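Local coordinates for protein WbmS, polysaccharide deacetylase involved in O-antigen biosynthesis (Bordetella bronchiseptica, PDB 3HFT) that is probably a zinc-dependent polysaccharide deacetylase that removes acetyl groups from sugars during O-antigen biosynthesis, at residues 210-215 against 235-239; 187-191 against 243-248. All blocks are in the same frame, centred on the assembly; numbering follows the deposited sequence.

Contact 1 of 2, residues 210-215 against 235-239. With EDO (1,2-ethanediol), chain D.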
loop_
_atom_site.group_PDB
_atom_site.type_symbol
_atom_site.label_atom_id
_atom_site.label_comp_id
_atom_site.label_asym_id
_atom_site.label_seq_id
_atom_site.Cartn_x
_atom_site.Cartn_y
_atom_site.Cartn_z
ATOM N N ILE A 210 -1.148 -23.795 2.849
ATOM C CA ILE A 210 -2.329 -24.349 3.509
ATOM C C ILE A 210 -3.527 -24.367 2.557
ATOM O O ILE A 210 -4.269 -25.350 2.513
ATOM C CB ILE A 210 -2.676 -23.640 4.867
ATOM C CG1 ILE A 210 -3.683 -24.502 5.647
ATOM C CG2 ILE A 210 -3.188 -22.147 4.677
ATOM C CD1 ILE A 210 -3.187 -25.983 5.975
ATOM N N HIS A 211 -3.711 -23.321 1.776
ATOM C CA HIS A 211 -4.876 -23.308 0.870
ATOM C C HIS A 211 -4.660 -24.176 -0.341
ATOM O O HIS A 211 -5.600 -24.771 -0.868
ATOM C CB HIS A 211 -5.271 -21.886 0.480
ATOM C CG HIS A 211 -5.690 -21.055 1.643
ATOM N ND1 HIS A 211 -6.588 -21.506 2.578
ATOM C CD2 HIS A 211 -5.302 -19.827 2.052
ATOM C CE1 HIS A 211 -6.759 -20.579 3.502
ATOM N NE2 HIS A 211 -5.994 -19.544 3.200
ATOM N N VAL A 212 -3.418 -24.273 -0.801
ATOM C CA VAL A 212 -3.114 -25.197 -1.914
ATOM C C VAL A 212 -3.349 -26.631 -1.416
ATOM O O VAL A 212 -3.937 -27.445 -2.098
ATOM C CB VAL A 212 -1.666 -24.982 -2.454
ATOM C CG1 VAL A 212 -1.285 -26.020 -3.531
ATOM C CG2 VAL A 212 -1.525 -23.524 -3.009
ATOM N N TYR A 213 -2.888 -26.946 -0.217
ATOM C CA TYR A 213 -3.089 -28.282 0.335
ATOM C C TYR A 213 -4.564 -28.669 0.473
ATOM O O TYR A 213 -4.945 -29.782 0.136
ATOM C CB TYR A 213 -2.397 -28.413 1.695
ATOM C CG TYR A 213 -2.252 -29.851 2.118
ATOM C CD1 TYR A 213 -1.147 -30.615 1.716
ATOM C CD2 TYR A 213 -3.232 -30.476 2.870
ATOM C CE1 TYR A 213 -1.011 -31.929 2.084
ATOM C CE2 TYR A 213 -3.110 -31.810 3.205
ATOM C CZ TYR A 213 -1.992 -32.518 2.813
ATOM O OH TYR A 213 -1.855 -33.824 3.180
HETATM N N MSE A 214 -5.384 -27.766 0.989
HETATM C CA MSE A 214 -6.814 -28.061 1.216
HETATM C C MSE A 214 -7.692 -27.696 0.029
HETATM O O MSE A 214 -8.895 -27.933 0.075
HETATM C CB MSE A 214 -7.354 -27.289 2.431
HETATM C CG MSE A 214 -6.543 -27.519 3.730
HETATM SE SE MSE A 214 -7.450 -26.661 5.233
HETATM C CE MSE A 214 -8.463 -27.677 5.318
ATOM N N ASN A 215 -7.106 -27.101 -1.007
ATOM C CA ASN A 215 -7.866 -26.663 -2.189
ATOM C C ASN A 215 -8.992 -25.750 -1.765
ATOM O O ASN A 215 -10.122 -25.830 -2.256
ATOM C CB ASN A 215 -8.382 -27.837 -3.009
ATOM C CG ASN A 215 -9.025 -27.404 -4.336
ATOM O OD1 ASN A 215 -8.596 -26.431 -4.969
ATOM N ND2 ASN A 215 -10.047 -28.138 -4.758
ATOM N N LEU A 235 -5.532 -34.138 7.796
ATOM C CA LEU A 235 -5.756 -32.930 6.999
ATOM C C LEU A 235 -6.214 -33.215 5.583
ATOM O O LEU A 235 -7.040 -32.469 5.033
ATOM C CB LEU A 235 -4.525 -32.014 7.000
ATOM C CG LEU A 235 -4.743 -30.614 6.385
ATOM C CD1 LEU A 235 -5.903 -29.872 7.070
ATOM C CD2 LEU A 235 -3.443 -29.747 6.370
ATOM N N ILE A 236 -5.686 -34.275 4.981
ATOM C CA ILE A 236 -6.009 -34.602 3.592
ATOM C C ILE A 236 -7.538 -34.857 3.408
ATOM O O ILE A 236 -8.095 -34.631 2.313
ATOM C CB ILE A 236 -5.196 -35.859 3.132
ATOM C CG1 ILE A 236 -5.419 -36.154 1.644
ATOM C CG2 ILE A 236 -5.532 -37.081 3.962
ATOM C CD1 ILE A 236 -5.037 -35.033 0.778
ATOM N N ARG A 237 -8.199 -35.303 4.482
ATOM C CA ARG A 237 -9.645 -35.587 4.454
ATOM C C ARG A 237 -10.461 -34.289 4.253
ATOM O O ARG A 237 -11.585 -34.327 3.798
ATOM C CB ARG A 237 -10.093 -36.282 5.729
ATOM C CG ARG A 237 -9.495 -37.680 5.931
ATOM C CD ARG A 237 -10.056 -38.346 7.101
ATOM N NE ARG A 237 -11.493 -38.564 6.957
ATOM C CZ ARG A 237 -12.298 -38.822 7.980
ATOM N NH1 ARG A 237 -11.811 -38.989 9.201
ATOM N NH2 ARG A 237 -13.594 -38.953 7.796
ATOM N N TRP A 238 -9.873 -33.159 4.598
ATOM C CA TRP A 238 -10.513 -31.856 4.423
ATOM C C TRP A 238 -10.268 -31.203 3.065
ATOM O O TRP A 238 -10.776 -30.109 2.818
ATOM C CB TRP A 238 -10.041 -30.897 5.501
ATOM C CG TRP A 238 -10.512 -31.252 6.839
ATOM C CD1 TRP A 238 -9.966 -32.146 7.692
ATOM C CD2 TRP A 238 -11.615 -30.671 7.503
ATOM N NE1 TRP A 238 -10.665 -32.155 8.868
ATOM C CE2 TRP A 238 -11.693 -31.254 8.772
ATOM C CE3 TRP A 238 -12.547 -29.687 7.145
ATOM C CZ2 TRP A 238 -12.675 -30.909 9.679
ATOM C CZ3 TRP A 238 -13.514 -29.348 8.032
ATOM C CH2 TRP A 238 -13.567 -29.927 9.287
ATOM N N ARG A 239 -9.547 -31.868 2.172
ATOM C CA ARG A 239 -9.328 -31.283 0.832
ATOM C C ARG A 239 -10.629 -31.191 0.018
ATOM O O ARG A 239 -11.336 -32.185 -0.181
ATOM C CB ARG A 239 -8.302 -32.095 0.030
ATOM C CG ARG A 239 -7.955 -31.477 -1.327
ATOM C CD ARG A 239 -6.831 -32.240 -2.010
ATOM N NE ARG A 239 -5.567 -31.946 -1.346
ATOM C CZ ARG A 239 -4.416 -32.562 -1.572
ATOM N NH1 ARG A 239 -4.320 -33.538 -2.449
ATOM N NH2 ARG A 239 -3.348 -32.220 -0.879
HETATM C C1 EDO D . -4.846 -17.436 5.861
HETATM O O1 EDO D . -5.794 -17.317 4.798
HETATM C C2 EDO D . -3.567 -18.101 5.342
HETATM O O2 EDO D . -2.437 -17.754 6.161
HETATM O O HOH W 1 -2.877 -35.039 5.341
#

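Contact 2 of 2, residues 187-191 against 243-248. With EDO (1,2-ethanediol), chain G.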
loop_
_atom_site.group_PDB
_atom_site.type_symbol
_atom_site.label_atom_id
_atom_site.label_comp_id
_atom_site.label_asym_id
_atom_site.label_seq_id
_atom_site.Cartn_x
_atom_site.Cartn_y
_atom_site.Cartn_z
ATOM N N TRP A 187 -14.126 -14.147 -5.959
ATOM C CA TRP A 187 -13.575 -14.400 -7.278
ATOM C C TRP A 187 -13.663 -15.891 -7.589
ATOM O O TRP A 187 -13.688 -16.705 -6.683
ATOM C CB TRP A 187 -12.132 -13.976 -7.331
ATOM C CG TRP A 187 -11.962 -12.501 -7.177
ATOM C CD1 TRP A 187 -12.867 -11.540 -7.487
ATOM C CD2 TRP A 187 -10.776 -11.832 -6.778
ATOM N NE1 TRP A 187 -12.325 -10.279 -7.262
ATOM C CE2 TRP A 187 -11.040 -10.441 -6.821
ATOM C CE3 TRP A 187 -9.512 -12.260 -6.388
ATOM C CZ2 TRP A 187 -10.091 -9.499 -6.484
ATOM C CZ3 TRP A 187 -8.574 -11.308 -6.044
ATOM C CH2 TRP A 187 -8.873 -9.955 -6.081
ATOM N N GLU A 188 -13.707 -16.231 -8.874
ATOM C CA GLU A 188 -13.900 -17.615 -9.324
ATOM C C GLU A 188 -12.627 -18.445 -9.304
ATOM O O GLU A 188 -11.550 -17.960 -9.673
ATOM C CB GLU A 188 -14.416 -17.610 -10.749
ATOM C CG GLU A 188 -15.721 -16.845 -10.945
ATOM C CD GLU A 188 -16.208 -16.817 -12.415
ATOM O OE1 GLU A 188 -15.592 -17.483 -13.289
ATOM O OE2 GLU A 188 -17.209 -16.106 -12.684
ATOM N N PHE A 189 -12.756 -19.701 -8.881
ATOM C CA PHE A 189 -11.659 -20.661 -8.885
ATOM C C PHE A 189 -11.731 -21.589 -10.087
ATOM O O PHE A 189 -10.751 -22.268 -10.390
ATOM C CB PHE A 189 -11.633 -21.509 -7.603
ATOM C CG PHE A 189 -11.234 -20.732 -6.392
ATOM C CD1 PHE A 189 -9.912 -20.365 -6.194
ATOM C CD2 PHE A 189 -12.176 -20.323 -5.476
ATOM C CE1 PHE A 189 -9.550 -19.623 -5.107
ATOM C CE2 PHE A 189 -11.800 -19.554 -4.392
ATOM C CZ PHE A 189 -10.496 -19.235 -4.200
ATOM N N ASP A 190 -12.869 -21.568 -10.781
ATOM C CA ASP A 190 -13.151 -22.496 -11.896
ATOM C C ASP A 190 -13.442 -21.839 -13.236
ATOM O O ASP A 190 -14.208 -22.369 -14.039
ATOM C CB ASP A 190 -14.349 -23.386 -11.546
ATOM C CG ASP A 190 -15.622 -22.577 -11.264
ATOM O OD1 ASP A 190 -15.538 -21.315 -11.111
ATOM O OD2 ASP A 190 -16.706 -23.214 -11.172
ATOM N N SER A 191 -12.853 -20.695 -13.486
ATOM C CA SER A 191 -12.946 -20.059 -14.799
ATOM C C SER A 191 -12.143 -20.866 -15.828
ATOM O O SER A 191 -11.162 -21.521 -15.493
ATOM C CB SER A 191 -12.411 -18.622 -14.724
ATOM O OG SER A 191 -12.567 -17.982 -15.981
ATOM N N ALA A 243 -13.809 -27.091 -7.287
ATOM C CA ALA A 243 -12.801 -26.114 -7.667
ATOM C C ALA A 243 -12.367 -25.331 -6.433
ATOM O O ALA A 243 -13.200 -25.008 -5.563
ATOM C CB ALA A 243 -13.367 -25.165 -8.699
ATOM N N GLY A 244 -11.075 -25.021 -6.349
ATOM C CA GLY A 244 -10.575 -24.179 -5.283
ATOM C C GLY A 244 -9.189 -23.677 -5.638
ATOM O O GLY A 244 -8.789 -23.716 -6.820
ATOM N N SER A 245 -8.450 -23.256 -4.620
ATOM C CA SER A 245 -7.103 -22.684 -4.778
ATOM C C SER A 245 -6.134 -23.626 -5.464
ATOM O O SER A 245 -5.322 -23.194 -6.282
ATOM C CB SER A 245 -6.529 -22.271 -3.420
ATOM O OG SER A 245 -7.326 -21.245 -2.817
ATOM N N ARG A 246 -6.215 -24.915 -5.154
ATOM C CA ARG A 246 -5.321 -25.906 -5.731
ATOM C C ARG A 246 -5.625 -26.140 -7.207
ATOM O O ARG A 246 -4.722 -26.151 -8.048
ATOM C CB ARG A 246 -5.448 -27.233 -4.992
ATOM C CG ARG A 246 -4.402 -28.265 -5.346
ATOM C CD ARG A 246 -4.755 -29.582 -4.671
ATOM N NE ARG A 246 -3.687 -30.556 -4.795
ATOM C CZ ARG A 246 -2.584 -30.586 -4.049
ATOM N NH1 ARG A 246 -2.358 -29.691 -3.134
ATOM N NH2 ARG A 246 -1.677 -31.513 -4.254
ATOM N N THR A 247 -6.892 -26.330 -7.540
ATOM C CA THR A 247 -7.249 -26.581 -8.932
ATOM C C THR A 247 -7.019 -25.318 -9.785
ATOM O O THR A 247 -6.640 -25.424 -10.936
ATOM C CB THR A 247 -8.664 -27.114 -9.085
ATOM O OG1 THR A 247 -9.586 -26.159 -8.589
ATOM C CG2 THR A 247 -8.838 -28.470 -8.365
ATOM N N PHE A 248 -7.178 -24.134 -9.199
ATOM C CA PHE A 248 -6.886 -22.881 -9.898
ATOM C C PHE A 248 -5.395 -22.857 -10.257
ATOM O O PHE A 248 -5.021 -22.563 -11.380
ATOM C CB PHE A 248 -7.268 -21.722 -8.990
ATOM C CG PHE A 248 -6.939 -20.337 -9.512
ATOM C CD1 PHE A 248 -5.740 -19.727 -9.199
ATOM C CD2 PHE A 248 -7.875 -19.607 -10.235
ATOM C CE1 PHE A 248 -5.473 -18.447 -9.612
ATOM C CE2 PHE A 248 -7.606 -18.320 -10.643
ATOM C CZ PHE A 248 -6.400 -17.741 -10.329
HETATM C C1 EDO G . -12.233 -5.467 -5.978
HETATM O O1 EDO G . -11.830 -4.484 -6.911
HETATM C C2 EDO G . -13.645 -5.886 -6.370
HETATM O O2 EDO G . -13.630 -7.252 -6.815
HETATM O O HOH W 2 -10.206 -24.817 -10.854
#

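Contact 1 of 2, residues 210-215 against 235-239
Arg239 grips the C-terminal turn of helix 209-214 through the carbonyl oxygen of Tyr213. Its NE donates to Tyr213 O at 2.7 Å with an N-H...O angle of 155°, the acceptor lying close to the guanidinium plane; NH2 adds a weak second bond to the same oxygen at 3.1 Å. A bend at chi3 (-74°) turns the otherwise extended arginine so that NH2 also stands over the centre of the Tyr213 ring, a cation-pi contact with the two planes 72° apart. At the far end of that ring, water joins Tyr213 OH to the backbone N of Ile236, weakly on the Ile236 side.

The apolar part centres on Leu235. Its CD2 meets Tyr213 CD2 at 3.6 Å and Ile210 CD1 at 3.8 Å, while its CD1 touches the methyl of Met214, a selenomethionine. That methyl, CE, also packs on Trp238 CB at 3.6 Å.

A Schellman motif at Asn215 ends the helix, and Asn215 ND2 is taken up by Ser242 O and Asn240 O. One cation thus serves both a helix-end carbonyl, whose partial negative charge should strengthen the bonds, and the aromatic ring of the same residue, joining the residue just after the 3-10 turn 235-238 to the helix terminus.

Contact 2 of 2, residues 187-191 against 243-248
With chi1 at -70°, Phe189 sets its ring anti to its own carbonyl carbon and lays it against the start of helix 245-256, while Phe248, its CG anti to the backbone N (chi1 176°), has CB and the CD2 edge of its ring alongside Phe189 O. The contact is a worked example of a helix N-terminus with an aromatic residue packed against its cap. Gly244 is the N-cap, and its N donates to Thr247 OG1 at 2.9 Å, the half of a capping box that runs from the N-cap N-H to the N3 side chain; the return bond is lacking because glycine has no side chain, and Thr247 N is met instead by Asn215 OD1.

Phe189 carries most of the packing. Phe189 CD1 comes within 3.4 Å of Gly244 C, and its CE1 lies 3.6 Å from Ser245 OG, a hydroxyl already hydrogen-bonded to Thr216 O. Phe248 CB reaches the edge of the Phe189 ring, 4.1 Å from CD1. Farther along the loop, Asp190 CB rests on the methyl of Ala243, CB, at 3.5 Å.

Phe189 O lies in the plane of the Phe248 ring, at its edge. The same ring stacks on Trp177 and touches Leu205 and Phe207 of strand 203-207. Phe189 itself also packs on Ala182 and Cys183 of helix 179-185, so it touches both helices. This is structural packing, with Ser245 about 14 Å from the zinc ion. The polar link between the segments is one water, which donates to Phe189 O at 2.6 Å and lies 2.7 Å from Thr247 OG1, the same oxygen that receives the Gly244 N-H.

How the contacts relate
The two contacts lie on the same side of the chain's centre, their own centres about 13 Å apart, and contact 1 is nested within the loop that contact 2 closes: 187-191, 210-215, 235-239 and 243-248 follow in that order. They meet directly, since Asn215 OD1 probably accepts from Thr247 N and Val212 O from Arg246 NH1, so the end of helix 209-214 is tied to the start of helix 245-256. Strand 203-207, of the five-stranded parallel sheet, leads directly into helix 209-214. His211 donates to an ethanediol that also binds the zinc ligand Asp46. The Ile210 side chain is about 9 Å from the zinc ion, so contact 1 comes closer to the metal than contact 2.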